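Local structure of 6-aminohexanoate-dimer hydrolase (Bacillus anthracis, 4GB7) at residues N108-N118 with A385-N395. The protein probably hydrolyses amide bonds, as a putative 6-aminohexanoate-dimer hydrolase with the serine beta-lactamase fold. Residues are numbered along the deposited sequence; the frame is centred on the assembly and turned at random.
Sequences NKTDAFVVVHN and AKMVIVHFSSN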
# COMPACT_ATOMS: atom_id res chain seq x y z
N ASN A 108 -19.61 2.21 4.10
CA ASN A 108 -18.43 1.46 4.47
C ASN A 108 -17.23 2.34 4.78
O ASN A 108 -16.07 1.89 4.75
CB ASN A 108 -18.11 0.39 3.44
CG ASN A 108 -19.18 -0.69 3.42
OD1 ASN A 108 -19.10 -1.68 4.17
ND2 ASN A 108 -20.17 -0.50 2.56
N LYS A 109 -17.51 3.58 5.13
CA LYS A 109 -16.52 4.48 5.71
C LYS A 109 -15.42 4.80 4.69
O LYS A 109 -14.30 5.05 5.05
CB LYS A 109 -16.01 3.99 7.05
CG LYS A 109 -17.16 3.91 8.05
CD LYS A 109 -16.72 3.36 9.42
CE LYS A 109 -17.80 3.46 10.47
NZ LYS A 109 -19.01 2.67 10.16
N THR A 110 -15.78 4.83 3.41
CA THR A 110 -14.88 5.36 2.40
C THR A 110 -14.66 6.87 2.63
O THR A 110 -15.57 7.62 2.99
CB THR A 110 -15.47 5.14 1.00
OG1 THR A 110 -15.70 3.74 0.79
CG2 THR A 110 -14.62 5.85 -0.13
N ASP A 111 -13.43 7.29 2.48
CA ASP A 111 -13.05 8.72 2.55
C ASP A 111 -12.82 9.35 1.17
O ASP A 111 -13.08 10.55 1.01
CB ASP A 111 -11.79 8.91 3.40
CG ASP A 111 -11.99 8.58 4.87
OD1 ASP A 111 -13.04 8.89 5.45
OD2 ASP A 111 -11.08 8.00 5.46
N ALA A 112 -12.25 8.56 0.24
CA ALA A 112 -11.98 9.00 -1.11
C ALA A 112 -12.12 7.87 -2.09
O ALA A 112 -11.71 6.74 -1.83
CB ALA A 112 -10.58 9.60 -1.24
N PHE A 113 -12.66 8.21 -3.25
CA PHE A 113 -12.86 7.25 -4.32
C PHE A 113 -12.58 7.98 -5.62
O PHE A 113 -13.21 8.96 -5.92
CB PHE A 113 -14.24 6.64 -4.24
CG PHE A 113 -14.45 5.49 -5.16
CD1 PHE A 113 -13.95 4.24 -4.85
CD2 PHE A 113 -15.13 5.65 -6.36
CE1 PHE A 113 -14.16 3.17 -5.70
CE2 PHE A 113 -15.39 4.58 -7.18
CZ PHE A 113 -14.86 3.34 -6.87
N VAL A 114 -11.57 7.52 -6.35
CA VAL A 114 -11.17 8.11 -7.62
C VAL A 114 -11.12 7.05 -8.72
O VAL A 114 -10.45 5.98 -8.55
CB VAL A 114 -9.79 8.77 -7.49
CG1 VAL A 114 -9.28 9.28 -8.83
CG2 VAL A 114 -9.80 9.89 -6.42
N VAL A 115 -11.75 7.36 -9.85
CA VAL A 115 -11.76 6.50 -11.03
C VAL A 115 -11.17 7.27 -12.23
O VAL A 115 -11.63 8.34 -12.61
CB VAL A 115 -13.17 6.00 -11.40
CG1 VAL A 115 -13.10 5.06 -12.62
CG2 VAL A 115 -13.88 5.39 -10.20
N VAL A 116 -10.14 6.69 -12.81
CA VAL A 116 -9.44 7.21 -13.98
C VAL A 116 -9.62 6.17 -15.10
O VAL A 116 -9.54 4.95 -14.85
CB VAL A 116 -7.97 7.42 -13.71
CG1 VAL A 116 -7.26 8.02 -14.94
CG2 VAL A 116 -7.77 8.36 -12.54
N HIS A 117 -9.90 6.64 -16.31
CA HIS A 117 -10.21 5.77 -17.47
C HIS A 117 -9.59 6.37 -18.70
O HIS A 117 -9.79 7.55 -19.01
CB HIS A 117 -11.70 5.65 -17.67
CG HIS A 117 -12.10 4.70 -18.76
ND1 HIS A 117 -13.03 5.01 -19.68
CD2 HIS A 117 -11.63 3.41 -19.06
CE1 HIS A 117 -13.17 3.96 -20.54
NE2 HIS A 117 -12.31 2.99 -20.17
N ASN A 118 -8.74 5.60 -19.36
CA ASN A 118 -7.96 6.08 -20.49
C ASN A 118 -7.22 7.39 -20.16
O ASN A 118 -7.08 8.30 -21.00
CB ASN A 118 -8.83 6.26 -21.77
CG ASN A 118 -9.44 4.96 -22.27
OD1 ASN A 118 -8.73 3.97 -22.41
ND2 ASN A 118 -10.74 4.97 -22.55
N ALA A 385 -9.31 -2.61 -19.39
CA ALA A 385 -10.15 -1.43 -19.53
C ALA A 385 -9.41 -0.12 -19.41
O ALA A 385 -10.02 0.96 -19.52
CB ALA A 385 -11.32 -1.46 -18.58
N LYS A 386 -8.10 -0.19 -19.19
CA LYS A 386 -7.28 1.00 -19.04
C LYS A 386 -7.84 1.90 -17.92
O LYS A 386 -8.10 3.07 -18.13
CB LYS A 386 -7.17 1.71 -20.40
CG LYS A 386 -6.47 0.85 -21.46
CD LYS A 386 -7.08 0.99 -22.85
CE LYS A 386 -8.46 0.33 -23.00
NZ LYS A 386 -9.55 1.30 -23.39
N MSE A 387 -8.08 1.30 -16.74
CA MSE A 387 -8.71 1.97 -15.63
C MSE A 387 -7.87 1.86 -14.38
O MSE A 387 -7.21 0.83 -14.13
CB MSE A 387 -10.11 1.39 -15.38
CG MSE A 387 -10.86 2.08 -14.34
SE MSE A 387 -12.55 1.20 -13.87
CE MSE A 387 -11.59 -0.36 -13.11
N VAL A 388 -7.79 2.96 -13.65
CA VAL A 388 -7.18 3.02 -12.32
C VAL A 388 -8.27 3.39 -11.31
O VAL A 388 -9.02 4.36 -11.53
CB VAL A 388 -6.07 4.06 -12.26
CG1 VAL A 388 -5.48 4.22 -10.84
CG2 VAL A 388 -4.99 3.74 -13.28
N ILE A 389 -8.31 2.67 -10.19
CA ILE A 389 -9.16 3.06 -9.06
C ILE A 389 -8.29 3.22 -7.82
O ILE A 389 -7.45 2.37 -7.51
CB ILE A 389 -10.30 2.09 -8.83
CG1 ILE A 389 -11.27 2.11 -10.04
CG2 ILE A 389 -11.00 2.31 -7.50
CD1 ILE A 389 -12.48 1.22 -9.87
N VAL A 390 -8.47 4.34 -7.17
CA VAL A 390 -7.91 4.63 -5.84
C VAL A 390 -9.04 4.67 -4.86
O VAL A 390 -10.00 5.40 -5.06
CB VAL A 390 -7.12 5.95 -5.79
CG1 VAL A 390 -6.59 6.22 -4.38
CG2 VAL A 390 -5.92 5.88 -6.76
N HIS A 391 -8.90 3.91 -3.78
CA HIS A 391 -9.98 3.79 -2.79
C HIS A 391 -9.35 3.94 -1.44
O HIS A 391 -8.49 3.09 -1.07
CB HIS A 391 -10.65 2.42 -2.96
CG HIS A 391 -12.02 2.30 -2.35
ND1 HIS A 391 -12.92 1.45 -2.83
CD2 HIS A 391 -12.58 2.92 -1.28
CE1 HIS A 391 -14.07 1.56 -2.12
NE2 HIS A 391 -13.85 2.46 -1.16
N PHE A 392 -9.70 5.01 -0.73
CA PHE A 392 -9.22 5.27 0.62
C PHE A 392 -10.37 5.22 1.57
O PHE A 392 -11.45 5.75 1.23
CB PHE A 392 -8.61 6.66 0.80
CG PHE A 392 -7.37 6.95 0.05
CD1 PHE A 392 -6.56 5.94 -0.48
CD2 PHE A 392 -6.94 8.29 -0.01
CE1 PHE A 392 -5.38 6.31 -1.15
CE2 PHE A 392 -5.77 8.64 -0.66
CZ PHE A 392 -4.99 7.64 -1.21
N SER A 393 -10.14 4.63 2.75
CA SER A 393 -11.21 4.47 3.73
C SER A 393 -10.64 4.61 5.12
O SER A 393 -9.42 4.61 5.35
CB SER A 393 -11.95 3.12 3.58
OG SER A 393 -12.34 2.84 2.24
N SER A 394 -11.54 4.71 6.07
CA SER A 394 -11.17 4.59 7.47
C SER A 394 -12.18 3.71 8.20
O SER A 394 -12.91 4.15 9.12
CB SER A 394 -10.99 5.98 8.05
OG SER A 394 -12.07 6.83 7.75
N ASN A 395 -12.20 2.44 7.76
CA ASN A 395 -13.16 1.44 8.19
C ASN A 395 -12.49 0.50 9.15
O ASN A 395 -11.78 -0.42 8.73
CB ASN A 395 -13.71 0.73 6.96
CG ASN A 395 -14.94 -0.09 7.21
OD1 ASN A 395 -15.66 0.12 8.18
ND2 ASN A 395 -15.24 -0.99 6.25
O HOH W 1 -14.51 1.11 2.61
O HOH W 2 -17.64 -2.74 6.26
O HOH W 3 -18.35 0.46 8.22
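Phe-113 drives the edge of its ring into the face of His-391, a T-shaped pair with centroids 4.9 Å apart and planes at 80°. CG of Phe-113 lies anti to the backbone N (chi1 -171°), which turns the ring across to its partner on strand 387-393. Its CE1 also fits against the CG2 branch of Ile-389, at 3.7 Å. Next along this face, the two branches of Val-115 part the work: CG2 lies beside CG1 of Ile-389, and CG1 meets SE of selenomethionine Met-387. Helix 402-417 packs over this face, touching Ile-389 and Thr-110. On the other face Val-114 and Val-116 sit beside Val-390 and Val-388, and the ring of Phe-392 meets CB of Ala-112 at 4.1 Å. Helix 307-318 covers that side.

The strands are antiparallel neighbours inside the five-stranded sheet of the beta-lactamase fold; 387-393 is the middle strand. A classic beta bulge shifts the register by one: Asp-111 N and Ala-112 N both bond to Phe-392 O from one face of its plane, and Thr-110 pairs with Ser-393 beyond it. The Asp-111 carboxylate meets Ser-394, whose OG donates to OD2 at 2.8 Å. Arg-54 and His-136 also bind this carboxylate.

NE2 of His-391 donates in its ring plane to OG1 of Thr-110, at 3.0 Å. OG1 also bonds to Leu-105 O. ND1 of His-391 bonds to Tyr-410, which fixes the ring's rotation. At the far end Lys-386 NZ donates to Asn-118 OD1. The chemistry implies an apolar middle between two polar ends, with the buried Asp-111 charge probably stabilised by Arg-54.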